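PDB 4ECG: putative iron-regulated protein A from Parabacteroides distasonis ATCC 8503, which is of unproven function but binds calcium ions and belongs to the imelysin-like IrpA family, classed with putative M75 metallopeptidases. Local coordinates for residues A[16-27]-A[321-330]; A[58-66]-A[169-178]. One frame throughout, in Å; residues are numbered along the deposited sequence.

Contact 1 of 2, residues A[16-27]-A[321-330]; sequences FKNLPADSGAKP and MINPTLDSLM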
loop_
_atom_site.group_PDB
_atom_site.type_symbol
_atom_site.label_atom_id
_atom_site.label_comp_id
_atom_site.label_asym_id
_atom_site.label_seq_id
_atom_site.Cartn_x
_atom_site.Cartn_y
_atom_site.Cartn_z
ATOM N N PHE A 16 15.411 -15.651 -13.822
ATOM C CA PHE A 16 15.119 -16.167 -12.485
ATOM C C PHE A 16 14.945 -17.682 -12.351
ATOM O O PHE A 16 15.252 -18.219 -11.293
ATOM C CB PHE A 16 13.857 -15.509 -11.944
ATOM C CG PHE A 16 14.032 -14.056 -11.603
ATOM C CD1 PHE A 16 15.002 -13.660 -10.686
ATOM C CD2 PHE A 16 13.218 -13.095 -12.174
ATOM C CE1 PHE A 16 15.172 -12.338 -10.339
ATOM C CE2 PHE A 16 13.391 -11.750 -11.854
ATOM C CZ PHE A 16 14.365 -11.368 -10.926
ATOM N N LYS A 17 14.461 -18.346 -13.405
ATOM C CA LYS A 17 14.241 -19.804 -13.434
ATOM C C LYS A 17 15.421 -20.575 -14.051
ATOM O O LYS A 17 15.350 -21.774 -14.194
ATOM C CB LYS A 17 12.930 -20.123 -14.202
ATOM C CG LYS A 17 11.639 -20.000 -13.353
ATOM C CD LYS A 17 10.378 -19.551 -14.145
ATOM C CE LYS A 17 9.409 -20.684 -14.551
ATOM N NZ LYS A 17 7.969 -20.264 -14.447
ATOM N N ASN A 18 16.494 -19.865 -14.430
ATOM C CA ASN A 18 17.702 -20.430 -15.080
ATOM C C ASN A 18 18.900 -19.625 -14.566
ATOM O O ASN A 18 19.401 -18.722 -15.232
ATOM C CB ASN A 18 17.662 -20.324 -16.623
ATOM C CG ASN A 18 16.493 -21.076 -17.245
ATOM O OD1 ASN A 18 16.579 -22.273 -17.516
ATOM N ND2 ASN A 18 15.390 -20.360 -17.496
ATOM N N LEU A 19 19.311 -19.933 -13.343
ATOM C CA LEU A 19 20.379 -19.228 -12.685
ATOM C C LEU A 19 21.648 -20.057 -12.721
ATOM O O LEU A 19 21.596 -21.298 -12.887
ATOM C CB LEU A 19 20.003 -18.929 -11.234
ATOM C CG LEU A 19 18.963 -17.834 -11.054
ATOM C CD1 LEU A 19 18.270 -18.070 -9.733
ATOM C CD2 LEU A 19 19.563 -16.433 -11.108
ATOM N N PRO A 20 22.804 -19.374 -12.566
ATOM C CA PRO A 20 24.048 -20.124 -12.334
ATOM C C PRO A 20 24.059 -20.603 -10.889
ATOM O O PRO A 20 23.220 -20.160 -10.074
ATOM C CB PRO A 20 25.143 -19.070 -12.582
ATOM C CG PRO A 20 24.499 -17.732 -12.250
ATOM C CD PRO A 20 23.028 -17.902 -12.580
ATOM N N ALA A 21 25.007 -21.482 -10.590
ATOM C CA ALA A 21 25.235 -22.011 -9.243
ATOM C C ALA A 21 25.391 -20.908 -8.188
ATOM O O ALA A 21 25.998 -19.862 -8.481
ATOM C CB ALA A 21 26.493 -22.874 -9.267
ATOM N N ASP A 22 24.839 -21.106 -6.981
ATOM C CA ASP A 22 25.120 -20.170 -5.864
ATOM C C ASP A 22 26.638 -20.071 -5.591
ATOM O O ASP A 22 27.400 -20.963 -6.000
ATOM C CB ASP A 22 24.395 -20.579 -4.576
ATOM C CG ASP A 22 22.877 -20.307 -4.617
ATOM O OD1 ASP A 22 22.398 -19.772 -5.658
ATOM O OD2 ASP A 22 22.180 -20.659 -3.605
ATOM N N SER A 23 27.081 -19.014 -4.893
ATOM C CA SER A 23 28.524 -18.874 -4.596
ATOM C C SER A 23 29.014 -19.961 -3.636
ATOM O O SER A 23 30.103 -20.465 -3.775
ATOM C CB SER A 23 28.862 -17.495 -4.019
ATOM O OG SER A 23 28.404 -17.432 -2.681
ATOM N N GLY A 24 28.174 -20.332 -2.684
ATOM C CA GLY A 24 28.544 -21.239 -1.605
ATOM C C GLY A 24 28.574 -20.512 -0.271
ATOM O O GLY A 24 28.490 -21.158 0.766
ATOM N N ALA A 25 28.727 -19.175 -0.299
ATOM C CA ALA A 25 28.603 -18.347 0.911
ATOM C C ALA A 25 27.144 -18.432 1.373
ATOM O O ALA A 25 26.243 -18.298 0.568
ATOM C CB ALA A 25 28.984 -16.898 0.631
ATOM N N LYS A 26 26.928 -18.718 2.649
ATOM C CA LYS A 26 25.627 -18.625 3.256
ATOM C C LYS A 26 25.688 -17.637 4.410
ATOM O O LYS A 26 26.610 -17.656 5.186
ATOM C CB LYS A 26 25.152 -19.998 3.725
ATOM C CG LYS A 26 25.112 -21.026 2.597
ATOM C CD LYS A 26 24.021 -22.083 2.771
ATOM C CE LYS A 26 24.468 -23.448 2.229
ATOM N NZ LYS A 26 23.319 -24.365 1.984
ATOM N N PRO A 27 24.692 -16.755 4.524
ATOM C CA PRO A 27 24.758 -15.779 5.601
ATOM C C PRO A 27 24.595 -16.397 6.992
ATOM O O PRO A 27 23.895 -17.384 7.158
ATOM C CB PRO A 27 23.597 -14.834 5.290
ATOM C CG PRO A 27 22.638 -15.619 4.470
ATOM C CD PRO A 27 23.452 -16.633 3.729
HETATM N N MSE A 321 25.829 -11.790 -2.089
HETATM C CA MSE A 321 26.733 -12.767 -1.470
HETATM C C MSE A 321 26.386 -14.214 -1.865
HETATM O O MSE A 321 27.279 -14.998 -2.150
HETATM C CB MSE A 321 26.693 -12.575 0.067
HETATM C CG MSE A 321 27.614 -13.487 0.949
HETATM SE SE MSE A 321 26.841 -13.847 2.759
HETATM C CE MSE A 321 26.639 -11.927 3.267
ATOM N N ILE A 322 25.097 -14.566 -1.879
ATOM C CA ILE A 322 24.620 -15.939 -2.187
ATOM C C ILE A 322 24.717 -16.230 -3.694
ATOM O O ILE A 322 25.247 -17.275 -4.114
ATOM C CB ILE A 322 23.172 -16.196 -1.666
ATOM C CG1 ILE A 322 23.087 -16.060 -0.142
ATOM C CG2 ILE A 322 22.722 -17.618 -1.953
ATOM C CD1 ILE A 322 21.689 -15.907 0.407
ATOM N N ASN A 323 24.260 -15.281 -4.513
ATOM C CA ASN A 323 24.311 -15.428 -5.980
ATOM C C ASN A 323 24.300 -14.086 -6.702
ATOM O O ASN A 323 23.228 -13.521 -6.898
ATOM C CB ASN A 323 23.129 -16.277 -6.407
ATOM C CG ASN A 323 23.191 -16.671 -7.850
ATOM O OD1 ASN A 323 23.427 -15.824 -8.715
ATOM N ND2 ASN A 323 22.988 -17.960 -8.135
ATOM N N PRO A 324 25.484 -13.548 -7.097
ATOM C CA PRO A 324 25.506 -12.194 -7.755
ATOM C C PRO A 324 24.545 -12.012 -8.937
ATOM O O PRO A 324 24.018 -10.916 -9.115
ATOM C CB PRO A 324 26.947 -12.042 -8.210
ATOM C CG PRO A 324 27.741 -12.918 -7.296
ATOM C CD PRO A 324 26.840 -14.075 -6.910
ATOM N N THR A 325 24.299 -13.073 -9.704
ATOM C CA THR A 325 23.459 -13.019 -10.889
ATOM C C THR A 325 21.991 -12.820 -10.487
ATOM O O THR A 325 21.301 -12.007 -11.054
ATOM C CB THR A 325 23.635 -14.284 -11.768
ATOM O OG1 THR A 325 25.020 -14.450 -12.076
ATOM C CG2 THR A 325 22.873 -14.184 -13.081
ATOM N N LEU A 326 21.522 -13.564 -9.497
ATOM C CA LEU A 326 20.170 -13.429 -9.005
ATOM C C LEU A 326 19.976 -12.015 -8.480
ATOM O O LEU A 326 18.972 -11.390 -8.783
ATOM C CB LEU A 326 19.876 -14.458 -7.896
ATOM C CG LEU A 326 18.641 -14.235 -7.034
ATOM C CD1 LEU A 326 17.376 -14.244 -7.862
ATOM C CD2 LEU A 326 18.613 -15.342 -5.985
ATOM N N ASP A 327 20.920 -11.500 -7.701
ATOM C CA ASP A 327 20.785 -10.125 -7.187
ATOM C C ASP A 327 20.731 -9.100 -8.339
ATOM O O ASP A 327 19.920 -8.153 -8.363
ATOM C CB ASP A 327 21.941 -9.747 -6.259
ATOM C CG ASP A 327 21.950 -8.265 -5.950
ATOM O OD1 ASP A 327 20.976 -7.817 -5.329
ATOM O OD2 ASP A 327 22.883 -7.544 -6.352
ATOM N N SER A 328 21.628 -9.294 -9.286
ATOM C CA SER A 328 21.716 -8.404 -10.410
ATOM C C SER A 328 20.408 -8.480 -11.189
ATOM O O SER A 328 19.901 -7.453 -11.610
ATOM C CB SER A 328 22.910 -8.804 -11.242
ATOM O OG SER A 328 23.009 -7.946 -12.322
ATOM N N LEU A 329 19.821 -9.672 -11.314
ATOM C CA LEU A 329 18.536 -9.784 -12.022
ATOM C C LEU A 329 17.359 -9.069 -11.268
ATOM O O LEU A 329 16.407 -8.584 -11.905
ATOM C CB LEU A 329 18.199 -11.252 -12.294
ATOM C CG LEU A 329 18.846 -11.944 -13.483
ATOM C CD1 LEU A 329 18.461 -13.417 -13.369
ATOM C CD2 LEU A 329 18.446 -11.357 -14.866
HETATM N N MSE A 330 17.444 -9.038 -9.931
HETATM C CA MSE A 330 16.509 -8.367 -9.050
HETATM C C MSE A 330 16.640 -6.875 -9.081
HETATM O O MSE A 330 15.620 -6.163 -9.058
HETATM C CB MSE A 330 16.697 -8.795 -7.593
HETATM C CG MSE A 330 16.086 -10.167 -7.227
HETATM SE SE MSE A 330 14.173 -10.181 -7.126
HETATM C CE MSE A 330 13.820 -8.469 -6.309
HETATM O O HOH W 1 25.675 -19.478 -1.888
#

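Contact 2 of 2, residues A[58-66]-A[169-178]; sequences YKNAVDKFI and FAKNELEYLK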
loop_
_atom_site.group_PDB
_atom_site.type_symbol
_atom_site.label_atom_id
_atom_site.label_comp_id
_atom_site.label_asym_id
_atom_site.label_seq_id
_atom_site.Cartn_x
_atom_site.Cartn_y
_atom_site.Cartn_z
ATOM N N TYR A 58 -2.946 15.909 7.321
ATOM C CA TYR A 58 -4.152 15.706 6.549
ATOM C C TYR A 58 -5.438 15.997 7.361
ATOM O O TYR A 58 -6.317 16.688 6.864
ATOM C CB TYR A 58 -4.193 14.335 5.937
ATOM C CG TYR A 58 -5.573 13.986 5.445
ATOM C CD1 TYR A 58 -6.034 14.384 4.204
ATOM C CD2 TYR A 58 -6.413 13.213 6.226
ATOM C CE1 TYR A 58 -7.342 14.046 3.779
ATOM C CE2 TYR A 58 -7.679 12.841 5.804
ATOM C CZ TYR A 58 -8.148 13.269 4.607
ATOM O OH TYR A 58 -9.415 12.924 4.341
ATOM N N LYS A 59 -5.539 15.511 8.600
ATOM C CA LYS A 59 -6.748 15.708 9.414
ATOM C C LYS A 59 -6.885 17.210 9.769
ATOM O O LYS A 59 -7.977 17.755 9.663
ATOM C CB LYS A 59 -6.756 14.744 10.624
ATOM C CG LYS A 59 -7.507 15.147 11.877
ATOM C CD LYS A 59 -8.990 14.842 11.728
ATOM C CE LYS A 59 -9.772 15.327 12.947
ATOM N NZ LYS A 59 -11.189 15.502 12.534
ATOM N N ASN A 60 -5.777 17.879 10.105
ATOM C CA ASN A 60 -5.780 19.333 10.348
ATOM C C ASN A 60 -6.212 20.109 9.110
ATOM O O ASN A 60 -6.989 21.039 9.241
ATOM C CB ASN A 60 -4.436 19.868 10.894
ATOM C CG ASN A 60 -4.126 19.342 12.292
ATOM O OD1 ASN A 60 -5.032 19.144 13.083
ATOM N ND2 ASN A 60 -2.865 19.066 12.574
ATOM N N ALA A 61 -5.787 19.687 7.927
ATOM C CA ALA A 61 -6.182 20.381 6.694
ATOM C C ALA A 61 -7.657 20.142 6.375
ATOM O O ALA A 61 -8.347 21.048 5.987
ATOM C CB ALA A 61 -5.315 19.947 5.519
ATOM N N VAL A 62 -8.134 18.908 6.516
ATOM C CA VAL A 62 -9.560 18.604 6.369
ATOM C C VAL A 62 -10.391 19.443 7.379
ATOM O O VAL A 62 -11.390 20.025 7.041
ATOM C CB VAL A 62 -9.821 17.089 6.572
ATOM C CG1 VAL A 62 -11.282 16.851 6.932
ATOM C CG2 VAL A 62 -9.433 16.302 5.335
ATOM N N ASP A 63 -9.949 19.515 8.611
ATOM C CA ASP A 63 -10.667 20.306 9.637
ATOM C C ASP A 63 -10.774 21.770 9.280
ATOM O O ASP A 63 -11.793 22.408 9.519
ATOM C CB ASP A 63 -9.949 20.253 10.974
ATOM C CG ASP A 63 -10.258 18.969 11.781
ATOM O OD1 ASP A 63 -11.168 18.200 11.363
ATOM O OD2 ASP A 63 -9.579 18.766 12.837
ATOM N N LYS A 64 -9.683 22.325 8.771
ATOM C CA LYS A 64 -9.630 23.739 8.423
ATOM C C LYS A 64 -10.604 24.000 7.254
ATOM O O LYS A 64 -11.369 24.968 7.263
ATOM C CB LYS A 64 -8.185 24.095 8.095
ATOM C CG LYS A 64 -7.952 25.401 7.389
ATOM C CD LYS A 64 -6.439 25.573 7.106
ATOM C CE LYS A 64 -6.097 27.022 6.745
ATOM N NZ LYS A 64 -4.651 27.278 6.692
ATOM N N PHE A 65 -10.598 23.118 6.256
ATOM C CA PHE A 65 -11.643 23.178 5.231
ATOM C C PHE A 65 -13.076 23.031 5.770
ATOM O O PHE A 65 -13.961 23.818 5.415
ATOM C CB PHE A 65 -11.465 22.108 4.165
ATOM C CG PHE A 65 -12.653 21.981 3.255
ATOM C CD1 PHE A 65 -13.013 23.014 2.434
ATOM C CD2 PHE A 65 -13.421 20.841 3.234
ATOM C CE1 PHE A 65 -14.150 22.944 1.618
ATOM C CE2 PHE A 65 -14.517 20.735 2.392
ATOM C CZ PHE A 65 -14.884 21.786 1.575
ATOM N N ILE A 66 -13.346 22.020 6.583
ATOM C CA ILE A 66 -14.720 21.868 7.095
ATOM C C ILE A 66 -15.198 23.156 7.747
ATOM O O ILE A 66 -16.275 23.653 7.406
ATOM C CB ILE A 66 -14.891 20.647 8.004
ATOM C CG1 ILE A 66 -14.796 19.393 7.111
ATOM C CG2 ILE A 66 -16.231 20.716 8.732
ATOM C CD1 ILE A 66 -14.664 18.070 7.863
ATOM N N PHE A 169 -21.519 20.253 -1.321
ATOM C CA PHE A 169 -21.586 19.362 -0.141
ATOM C C PHE A 169 -22.935 19.396 0.532
ATOM O O PHE A 169 -23.493 20.485 0.700
ATOM C CB PHE A 169 -20.537 19.806 0.898
ATOM C CG PHE A 169 -19.188 19.141 0.768
ATOM C CD1 PHE A 169 -18.951 17.927 1.377
ATOM C CD2 PHE A 169 -18.167 19.746 0.093
ATOM C CE1 PHE A 169 -17.719 17.313 1.285
ATOM C CE2 PHE A 169 -16.922 19.144 -0.009
ATOM C CZ PHE A 169 -16.698 17.924 0.585
ATOM N N ALA A 170 -23.450 18.234 0.947
ATOM C CA ALA A 170 -24.487 18.175 1.983
ATOM C C ALA A 170 -23.860 18.398 3.397
ATOM O O ALA A 170 -22.754 17.936 3.645
ATOM C CB ALA A 170 -25.238 16.838 1.929
ATOM N N LYS A 171 -24.572 19.093 4.306
ATOM C CA LYS A 171 -24.124 19.364 5.697
ATOM C C LYS A 171 -23.696 18.024 6.345
ATOM O O LYS A 171 -22.683 17.956 7.011
ATOM C CB LYS A 171 -25.259 20.040 6.553
ATOM C CG LYS A 171 -24.947 21.210 7.562
ATOM C CD LYS A 171 -26.004 21.340 8.762
ATOM C CE LYS A 171 -26.434 22.758 9.336
ATOM N NZ LYS A 171 -27.760 23.514 9.003
ATOM N N ASN A 172 -24.497 16.967 6.166
ATOM C CA ASN A 172 -24.176 15.659 6.725
ATOM C C ASN A 172 -22.910 15.068 6.106
ATOM O O ASN A 172 -22.169 14.373 6.767
ATOM C CB ASN A 172 -25.313 14.661 6.564
ATOM C CG ASN A 172 -26.432 14.860 7.562
ATOM O OD1 ASN A 172 -26.294 15.634 8.483
ATOM N ND2 ASN A 172 -27.566 14.144 7.369
ATOM N N GLU A 173 -22.678 15.343 4.832
ATOM C CA GLU A 173 -21.550 14.788 4.119
ATOM C C GLU A 173 -20.267 15.389 4.655
ATOM O O GLU A 173 -19.268 14.711 4.685
ATOM C CB GLU A 173 -21.723 15.104 2.662
ATOM C CG GLU A 173 -20.673 14.544 1.739
ATOM C CD GLU A 173 -20.931 14.923 0.295
ATOM O OE1 GLU A 173 -21.898 15.686 0.043
ATOM O OE2 GLU A 173 -20.184 14.424 -0.584
ATOM N N LEU A 174 -20.308 16.641 5.116
ATOM C CA LEU A 174 -19.151 17.287 5.732
ATOM C C LEU A 174 -18.817 16.630 7.057
ATOM O O LEU A 174 -17.648 16.346 7.356
ATOM C CB LEU A 174 -19.395 18.787 5.958
ATOM C CG LEU A 174 -19.286 19.606 4.650
ATOM C CD1 LEU A 174 -19.966 20.947 4.842
ATOM C CD2 LEU A 174 -17.841 19.788 4.165
ATOM N N GLU A 175 -19.827 16.398 7.872
ATOM C CA GLU A 175 -19.574 15.704 9.112
ATOM C C GLU A 175 -19.041 14.258 8.830
ATOM O O GLU A 175 -18.162 13.728 9.539
ATOM C CB GLU A 175 -20.835 15.715 9.974
ATOM C CG GLU A 175 -20.597 15.120 11.345
ATOM C CD GLU A 175 -19.575 15.888 12.225
ATOM O OE1 GLU A 175 -19.403 17.147 12.012
ATOM O OE2 GLU A 175 -18.967 15.213 13.141
ATOM N N TYR A 176 -19.543 13.641 7.756
ATOM C CA TYR A 176 -19.123 12.302 7.375
ATOM C C TYR A 176 -17.616 12.346 7.089
ATOM O O TYR A 176 -16.854 11.620 7.684
ATOM C CB TYR A 176 -19.989 11.870 6.175
ATOM C CG TYR A 176 -20.003 10.387 5.819
ATOM C CD1 TYR A 176 -18.903 9.539 6.060
ATOM C CD2 TYR A 176 -21.104 9.835 5.193
ATOM C CE1 TYR A 176 -18.901 8.214 5.659
ATOM C CE2 TYR A 176 -21.102 8.506 4.828
ATOM C CZ TYR A 176 -20.016 7.699 5.078
ATOM O OH TYR A 176 -20.100 6.368 4.734
ATOM N N LEU A 177 -17.199 13.280 6.232
ATOM C CA LEU A 177 -15.803 13.527 5.877
ATOM C C LEU A 177 -14.915 13.713 7.118
ATOM O O LEU A 177 -13.789 13.197 7.162
ATOM C CB LEU A 177 -15.681 14.741 4.951
ATOM C CG LEU A 177 -14.258 15.206 4.525
ATOM C CD1 LEU A 177 -13.497 14.051 3.827
ATOM C CD2 LEU A 177 -14.254 16.514 3.676
ATOM N N LYS A 178 -15.395 14.451 8.101
ATOM C CA LYS A 178 -14.661 14.656 9.353
ATOM C C LYS A 178 -14.507 13.326 10.091
ATOM O O LYS A 178 -13.409 12.994 10.545
ATOM C CB LYS A 178 -15.404 15.631 10.251
ATOM C CG LYS A 178 -14.653 16.121 11.488
ATOM C CD LYS A 178 -15.561 16.775 12.528
ATOM C CE LYS A 178 -15.575 18.306 12.515
ATOM N NZ LYS A 178 -16.690 18.861 13.394
#

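Contact 1 of 2, residues A[16-27]-A[321-330]
Asn323, at the break between helix 315-322 and helix 324-343, spends both ends of its amide. Its ND2 donates to Pro20 O at 2.9 Å, well above that carbonyl's plane, and almost straight (172°) to Asp22 OD1, which accepts on its anti lone pair, the carboxylate plane standing nearly perpendicular (89°) to the amide plane. OD1 meanwhile N-caps the next helix, taking Leu326 N at 3.1 Å and, weakly, Thr325 N. With CG anti to the backbone N (chi1 -171°), the amide can serve loop and helix together. Asp22 OD1 also forms a salt bridge with Lys378.

The C-terminal carbonyls of helix 315-322 are claimed by Ser23: its backbone N reaches Ile322 O at 2.6 Å, and its OG meets Met321 O at 2.7 Å in the carbonyl plane. OG also accepts from Ala25 N, closing an ST turn. A water bridges Gly24 N, Ala25 O and Ile322 O.

Apolar groups flank this polar centre. Leu326 CD1 lies at the edge of the Phe16 ring, 3.7 Å from Phe16 CD1, while selenomethionine Met330 makes an oblique Met-aromatic contact, SE 4.8 Å from the ring centroid. Leu19 CD2 lies against Leu326 and Leu329. At the other end Pro27 CD packs on Ile322 CD1. The Pro20 ring lies against Thr325, CD near methyl CG2 and CG 3.3 Å from hydroxyl OG1.

Four bonds thus pin an irregular N-terminal loop across a helix break: the loop takes up the end carbonyls of one helix and holds the amide that caps the next.

Contact 2 of 2, residues A[58-66]-A[169-178]
Helices 58-66 and 171-178 run nearly antiparallel, their segment axes 163° apart in direction and 10.3 Å apart at closest approach. Ile66 lies opposite Leu174 and Asp63 opposite Lys178, with CA atoms 6.5 and 6.9 Å apart respectively. The interface is made by side chains, without hydrogen bonds between the segments.

Ile66 packs against the backbone of the partner helix. Its CD1 sits 3.5 Å from both Leu174 O and Lys178 CB, a tight fit against the backbone and the root of the lysine; chi1 sets CG1 beside its own backbone N, and an extended chi2 of 168° carries CD1 onward. Leu177 packs more loosely, its CG 4.2 Å from Val62 CG1. Phe65 and Phe169 come from opposite directions and meet obliquely, centroids 5.6 Å apart and planes at 52°, with Phe169 CE2 at the edge of the Phe65 ring. Leu174 CD2 touches both rings: Phe65 CE2, and one face of Phe169, offset toward its rim.

Along one margin, the Lys178 aliphatic chain passes a charged pair of the other helix: Lys59 NZ binds Asp63 OD1 on its syn lone pair at 2.9 Å, and stands 3.7 Å from Lys178 CG. Lys178 bends at chi3 and carries its ammonium to Glu175 in a weak salt bridge. Lys59 has a further long, weak pairing with Glu182 of the partner helix.

Phe65 also rests on Leu74 of helix 71-89 and, with Phe169, on Leu164; the side chains of calcium ligands Glu165 and Asp163 lie about 9 Å from those of Phe65 and Phe169 respectively. Tyr58 packs on Ala151 of helix 147-155 and hydrogen-bonds to Ser181, farther along helix 171-196. The pair is thus flanked by helices 71-89 and 147-155.

How the contacts relate
Contacts 1 and 2 lie on opposite sides of the chain's centre, their own centres 52 Å apart and their nearest atoms about 32 Å apart, so neither touches the other. Along the sequence contact 2 is nested within the loop closed by contact 1: the order is 16-27, 58-66, 169-178, 321-330. Helix 29-68 connects them, starting just after the loop of contact 1 and carrying residues 58-66 near its far end. The first contact fastens the N-terminal loop to helices close to the C-terminus; the second pairs two long helices at the other end of this largely helical, single-chain protein.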